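Long-range contact in putative NADPH-dependent oxidoreductase (Desulfitobacterium hafniense DCB-2, PDB 3DB2), which is a putative NADPH-dependent oxidoreductase of the GFO/IDH/MocA type, probably binding its dinucleotide cofactor through a Rossmann-fold domain: residues I83-K97 with I109-G123. Residues are numbered along the deposited sequence; the frame is centred on the assembly and turned at random.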
loop_
_atom_site.group_PDB
_atom_site.type_symbol
_atom_site.label_atom_id
_atom_site.label_comp_id
_atom_site.label_asym_id
_atom_site.label_seq_id
_atom_site.Cartn_x
_atom_site.Cartn_y
_atom_site.Cartn_z
ATOM N N ILE C 83 27.561 -9.427 21.709
ATOM C CA ILE C 83 26.869 -10.690 22.008
ATOM C C ILE C 83 27.860 -11.826 22.165
ATOM O O ILE C 83 27.768 -12.655 23.081
ATOM C CB ILE C 83 25.810 -11.024 20.928
ATOM C CG1 ILE C 83 24.675 -10.006 20.851
ATOM C CG2 ILE C 83 25.252 -12.415 21.131
ATOM C CD1 ILE C 83 23.890 -10.020 19.525
ATOM N N GLU C 84 28.859 -11.913 21.306
ATOM C CA GLU C 84 29.802 -13.037 21.424
ATOM C C GLU C 84 30.530 -12.973 22.773
ATOM O O GLU C 84 30.610 -13.991 23.450
ATOM C CB GLU C 84 30.774 -13.028 20.263
ATOM C CG GLU C 84 30.279 -13.516 18.922
ATOM C CD GLU C 84 31.195 -13.203 17.759
ATOM O OE1 GLU C 84 31.997 -12.253 17.841
ATOM O OE2 GLU C 84 31.138 -13.920 16.731
ATOM N N GLN C 85 31.026 -11.792 23.144
ATOM C CA GLN C 85 31.712 -11.671 24.428
ATOM C C GLN C 85 30.799 -11.988 25.587
ATOM O O GLN C 85 31.164 -12.710 26.531
ATOM C CB GLN C 85 32.317 -10.276 24.577
ATOM C CG GLN C 85 33.364 -10.237 25.692
ATOM C CD GLN C 85 33.921 -8.887 26.030
ATOM O OE1 GLN C 85 33.585 -7.856 25.448
ATOM N NE2 GLN C 85 34.818 -8.847 27.006
ATOM N N CYS C 86 29.547 -11.515 25.565
ATOM C CA CYS C 86 28.667 -11.798 26.712
ATOM C C CYS C 86 28.222 -13.249 26.749
ATOM O O CYS C 86 28.226 -13.897 27.780
ATOM C CB CYS C 86 27.443 -10.885 26.679
ATOM S SG CYS C 86 27.848 -9.146 26.787
ATOM N N ALA C 87 27.825 -13.806 25.595
ATOM C CA ALA C 87 27.375 -15.190 25.579
ATOM C C ALA C 87 28.494 -16.141 25.975
ATOM O O ALA C 87 28.251 -17.160 26.646
ATOM C CB ALA C 87 26.820 -15.518 24.191
ATOM N N ARG C 88 29.732 -15.841 25.584
ATOM C CA ARG C 88 30.815 -16.757 25.970
ATOM C C ARG C 88 31.123 -16.677 27.460
ATOM O O ARG C 88 31.779 -17.603 27.963
ATOM C CB ARG C 88 32.060 -16.484 25.130
ATOM C CG ARG C 88 31.811 -16.513 23.643
ATOM C CD ARG C 88 33.048 -16.151 22.842
ATOM N NE ARG C 88 32.895 -16.735 21.500
ATOM C CZ ARG C 88 33.373 -16.276 20.355
ATOM N NH1 ARG C 88 34.097 -15.163 20.326
ATOM N NH2 ARG C 88 33.120 -16.956 19.239
ATOM N N SER C 89 30.676 -15.628 28.148
ATOM C CA SER C 89 30.762 -15.592 29.599
ATOM C C SER C 89 29.493 -16.105 30.263
ATOM O O SER C 89 29.289 -15.964 31.477
ATOM C CB SER C 89 31.014 -14.187 30.149
ATOM O OG SER C 89 32.405 -13.886 30.052
ATOM N N GLY C 90 28.607 -16.725 29.493
ATOM C CA GLY C 90 27.441 -17.390 30.050
ATOM C C GLY C 90 26.268 -16.469 30.287
ATOM O O GLY C 90 25.281 -16.871 30.893
ATOM N N LYS C 91 26.333 -15.219 29.819
ATOM C CA LYS C 91 25.174 -14.340 30.018
ATOM C C LYS C 91 24.107 -14.538 28.936
ATOM O O LYS C 91 24.443 -14.622 27.775
ATOM C CB LYS C 91 25.605 -12.881 30.052
ATOM C CG LYS C 91 26.814 -12.561 30.937
ATOM C CD LYS C 91 26.687 -13.144 32.342
ATOM C CE LYS C 91 27.740 -12.501 33.258
ATOM N NZ LYS C 91 27.577 -13.041 34.640
ATOM N N HIS C 92 22.868 -14.605 29.391
ATOM C CA HIS C 92 21.681 -14.592 28.531
ATOM C C HIS C 92 21.570 -13.231 27.863
ATOM O O HIS C 92 22.010 -12.196 28.374
ATOM C CB HIS C 92 20.467 -14.984 29.360
ATOM C CG HIS C 92 20.677 -16.302 30.057
ATOM N ND1 HIS C 92 20.553 -16.489 31.418
ATOM C CD2 HIS C 92 21.061 -17.508 29.617
ATOM C CE1 HIS C 92 20.811 -17.747 31.742
ATOM N NE2 HIS C 92 21.124 -18.423 30.639
ATOM N N ILE C 93 20.975 -13.176 26.651
ATOM C CA ILE C 93 21.114 -12.033 25.790
ATOM C C ILE C 93 19.764 -11.414 25.439
ATOM O O ILE C 93 18.896 -12.102 24.903
ATOM C CB ILE C 93 21.796 -12.420 24.463
ATOM C CG1 ILE C 93 23.180 -13.078 24.572
ATOM C CG2 ILE C 93 21.843 -11.208 23.551
ATOM C CD1 ILE C 93 24.255 -12.154 25.113
ATOM N N TYR C 94 19.618 -10.135 25.725
ATOM C CA TYR C 94 18.637 -9.259 25.085
ATOM C C TYR C 94 19.465 -8.329 24.179
ATOM O O TYR C 94 20.403 -7.655 24.608
ATOM C CB TYR C 94 17.703 -8.561 26.085
ATOM C CG TYR C 94 16.756 -7.623 25.362
ATOM C CD1 TYR C 94 17.095 -6.299 25.089
ATOM C CD2 TYR C 94 15.516 -8.066 24.937
ATOM C CE1 TYR C 94 16.276 -5.429 24.431
ATOM C CE2 TYR C 94 14.657 -7.202 24.267
ATOM C CZ TYR C 94 15.043 -5.903 24.031
ATOM O OH TYR C 94 14.229 -5.015 23.368
ATOM N N VAL C 95 19.078 -8.258 22.907
ATOM C CA VAL C 95 19.646 -7.292 21.986
ATOM C C VAL C 95 18.503 -6.562 21.253
ATOM O O VAL C 95 17.456 -7.120 20.917
ATOM C CB VAL C 95 20.674 -7.885 21.019
ATOM C CG1 VAL C 95 20.078 -8.832 20.008
ATOM C CG2 VAL C 95 21.434 -6.778 20.279
ATOM N N GLU C 96 18.704 -5.259 21.049
ATOM C CA GLU C 96 17.708 -4.465 20.358
ATOM C C GLU C 96 17.689 -4.889 18.892
ATOM O O GLU C 96 18.629 -5.446 18.333
ATOM C CB GLU C 96 17.988 -2.971 20.344
ATOM C CG GLU C 96 17.084 -2.208 21.291
ATOM C CD GLU C 96 15.617 -2.443 20.978
ATOM O OE1 GLU C 96 15.228 -2.867 19.869
ATOM O OE2 GLU C 96 14.834 -2.193 21.919
ATOM N N LYS C 97 16.567 -4.585 18.246
ATOM C CA LYS C 97 16.388 -4.900 16.863
ATOM C C LYS C 97 17.273 -4.098 15.862
ATOM O O LYS C 97 17.530 -2.941 16.350
ATOM C CB LYS C 97 14.973 -4.758 16.310
ATOM C CG LYS C 97 14.150 -3.645 16.881
ATOM C CD LYS C 97 14.703 -2.247 16.713
ATOM C CE LYS C 97 14.617 -1.798 15.259
ATOM N NZ LYS C 97 14.338 -0.320 15.259
ATOM N N ILE C 109 25.954 -14.435 15.292
ATOM C CA ILE C 109 25.147 -14.365 16.495
ATOM C C ILE C 109 24.351 -15.647 16.649
ATOM O O ILE C 109 24.213 -16.248 17.711
ATOM C CB ILE C 109 24.250 -13.119 16.446
ATOM C CG1 ILE C 109 25.034 -11.809 16.482
ATOM C CG2 ILE C 109 23.208 -13.190 17.537
ATOM C CD1 ILE C 109 24.217 -10.622 16.011
ATOM N N ASP C 110 23.787 -16.154 15.557
ATOM C CA ASP C 110 23.100 -17.450 15.635
ATOM C C ASP C 110 24.070 -18.525 16.122
ATOM O O ASP C 110 23.756 -19.346 16.977
ATOM C CB ASP C 110 22.507 -17.750 14.267
ATOM C CG ASP C 110 21.551 -18.925 14.202
ATOM O OD1 ASP C 110 20.893 -19.254 15.208
ATOM O OD2 ASP C 110 21.467 -19.538 13.108
ATOM N N GLN C 111 25.293 -18.495 15.610
ATOM C CA GLN C 111 26.254 -19.556 15.928
ATOM C C GLN C 111 26.689 -19.556 17.384
ATOM O O GLN C 111 26.735 -20.579 18.078
ATOM C CB GLN C 111 27.450 -19.347 15.003
ATOM C CG GLN C 111 28.655 -20.160 15.463
ATOM C CD GLN C 111 28.622 -21.594 14.973
ATOM O OE1 GLN C 111 27.605 -22.070 14.464
ATOM N NE2 GLN C 111 29.765 -22.263 15.146
ATOM N N VAL C 112 27.012 -18.355 17.881
ATOM C CA VAL C 112 27.459 -18.288 19.300
ATOM C C VAL C 112 26.344 -18.594 20.264
ATOM O O VAL C 112 26.595 -19.114 21.357
ATOM C CB VAL C 112 28.126 -16.929 19.557
ATOM C CG1 VAL C 112 27.102 -15.815 19.768
ATOM C CG2 VAL C 112 29.072 -16.992 20.765
ATOM N N ILE C 113 25.083 -18.299 19.927
ATOM C CA ILE C 113 23.956 -18.698 20.762
ATOM C C ILE C 113 23.771 -20.219 20.690
ATOM O O ILE C 113 23.560 -20.873 21.712
ATOM C CB ILE C 113 22.652 -17.999 20.361
ATOM C CG1 ILE C 113 22.720 -16.467 20.458
ATOM C CG2 ILE C 113 21.427 -18.492 21.130
ATOM C CD1 ILE C 113 23.178 -15.860 21.756
ATOM N N LYS C 114 23.886 -20.787 19.491
ATOM C CA LYS C 114 23.859 -22.249 19.394
ATOM C C LYS C 114 24.947 -22.854 20.276
ATOM O O LYS C 114 24.637 -23.650 21.167
ATOM C CB LYS C 114 24.006 -22.652 17.917
ATOM C CG LYS C 114 22.750 -22.428 17.085
ATOM C CD LYS C 114 22.868 -22.697 15.599
ATOM C CE LYS C 114 24.028 -21.989 14.930
ATOM N NZ LYS C 114 24.157 -22.245 13.461
ATOM N N GLU C 115 26.187 -22.451 20.033
ATOM C CA GLU C 115 27.353 -22.885 20.780
ATOM C C GLU C 115 27.129 -22.828 22.296
ATOM O O GLU C 115 27.214 -23.828 23.010
ATOM C CB GLU C 115 28.590 -22.028 20.505
ATOM C CG GLU C 115 29.479 -22.495 19.387
ATOM C CD GLU C 115 30.156 -21.373 18.622
ATOM O OE1 GLU C 115 30.351 -20.281 19.191
ATOM O OE2 GLU C 115 30.510 -21.585 17.433
ATOM N N THR C 116 26.852 -21.628 22.791
ATOM C CA THR C 116 26.796 -21.417 24.241
ATOM C C THR C 116 25.501 -21.874 24.873
ATOM O O THR C 116 25.471 -22.215 26.066
ATOM C CB THR C 116 27.072 -19.928 24.506
ATOM O OG1 THR C 116 26.073 -19.147 23.863
ATOM C CG2 THR C 116 28.383 -19.499 23.830
ATOM N N GLY C 117 24.398 -21.921 24.146
ATOM C CA GLY C 117 23.127 -22.342 24.710
ATOM C C GLY C 117 22.447 -21.364 25.623
ATOM O O GLY C 117 21.497 -21.710 26.337
ATOM N N VAL C 118 22.881 -20.106 25.670
ATOM C CA VAL C 118 22.151 -19.072 26.418
ATOM C C VAL C 118 20.853 -18.703 25.718
ATOM O O VAL C 118 20.694 -18.893 24.518
ATOM C CB VAL C 118 23.068 -17.850 26.613
ATOM C CG1 VAL C 118 24.322 -18.279 27.360
ATOM C CG2 VAL C 118 23.464 -17.209 25.313
ATOM N N LYS C 119 19.856 -18.240 26.424
ATOM C CA LYS C 119 18.642 -17.602 26.024
ATOM C C LYS C 119 19.001 -16.325 25.246
ATOM O O LYS C 119 19.933 -15.580 25.555
ATOM C CB LYS C 119 17.735 -17.229 27.184
ATOM C CG LYS C 119 17.377 -18.407 28.079
ATOM C CD LYS C 119 17.233 -19.702 27.293
ATOM C CE LYS C 119 16.510 -20.729 28.171
ATOM N NZ LYS C 119 15.950 -21.837 27.346
ATOM N N PHE C 120 18.216 -16.089 24.215
ATOM C CA PHE C 120 18.406 -14.959 23.312
ATOM C C PHE C 120 17.053 -14.399 22.898
ATOM O O PHE C 120 16.245 -15.226 22.454
ATOM C CB PHE C 120 19.208 -15.421 22.112
ATOM C CG PHE C 120 19.337 -14.371 21.019
ATOM C CD1 PHE C 120 20.387 -13.464 21.092
ATOM C CD2 PHE C 120 18.452 -14.283 19.954
ATOM C CE1 PHE C 120 20.501 -12.481 20.139
ATOM C CE2 PHE C 120 18.566 -13.294 18.998
ATOM C CZ PHE C 120 19.608 -12.404 19.095
ATOM N N LEU C 121 16.907 -13.090 22.975
ATOM C CA LEU C 121 15.790 -12.360 22.356
ATOM C C LEU C 121 16.368 -11.178 21.587
ATOM O O LEU C 121 17.185 -10.390 22.075
ATOM C CB LEU C 121 14.720 -11.970 23.368
ATOM C CG LEU C 121 13.482 -11.220 22.879
ATOM C CD1 LEU C 121 12.636 -12.090 21.965
ATOM C CD2 LEU C 121 12.622 -10.725 24.044
ATOM N N CYS C 122 15.939 -11.031 20.329
ATOM C CA CYS C 122 16.200 -9.806 19.569
ATOM C C CYS C 122 14.906 -9.003 19.592
ATOM O O CYS C 122 13.904 -9.422 19.023
ATOM C CB CYS C 122 16.667 -10.113 18.152
ATOM S SG CYS C 122 16.972 -8.603 17.214
ATOM N N GLY C 123 14.828 -7.890 20.283
ATOM C CA GLY C 123 13.659 -7.159 20.609
ATOM C C GLY C 123 13.025 -6.383 19.479
ATOM O O GLY C 123 13.333 -5.227 19.272
HETATM O O HOH W 1 31.519 -19.551 21.181
HETATM O O HOH W 2 31.611 -18.609 17.848
#
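Strands 92-96 and 120-123 run parallel, joined by four main-chain hydrogen bonds in the alternating ladder: Ile93 N to Lys119 O, Leu121 N to Ile93 O, Val95 N to Leu121 O and Gly123 N to Val95 O. Helix 103-116 makes the beta-alpha-beta crossover between them, placing 120-123 at the edge of the Rossmann sheet and laying helix 109-116 alongside helix 83-88, their axes 2° from parallel and 9.6 Å apart.

Apolar packing fills the angle between helices and sheet. Phe120, whose CG stands opposite the main-chain N (chi1 173°), swings its ring toward the neighbouring strand, where CD1 lies 3.6 Å from Ile93 CG2 and CE1 3.7 Å from Val95 CG1; Ile83 CD1 meets the ring edge. Val112 is a knob among Ile83, Glu84, Ala87 and Arg88, and small Ala87 leaves room for it and for Val118. Val118 CB abuts His92 CD2 at 3.6 Å.

On the other sheet face, Tyr94 extends past Leu121 CD2 at its ring edge and brings OH 3.5 Å from Gly123 CA. Glycine suits this place because a CB would strike that hydroxyl, which is hydrogen-bonded to Glu306 OE2. A leucine in place of Tyr94 would probably leave Glu306 without this partner and open a gap over Gly123.

At the helix ends, Arg88 NH2 and Glu115 OE1 stand 4.3 Å apart. Two waters, at NE and more weakly at NH2, appear to bridge them, though doubtfully close to OE1. The chemistry grades from an apolar interior, pinned by the strand ladder, to a hydrated surface where water probably replaces a salt bridge.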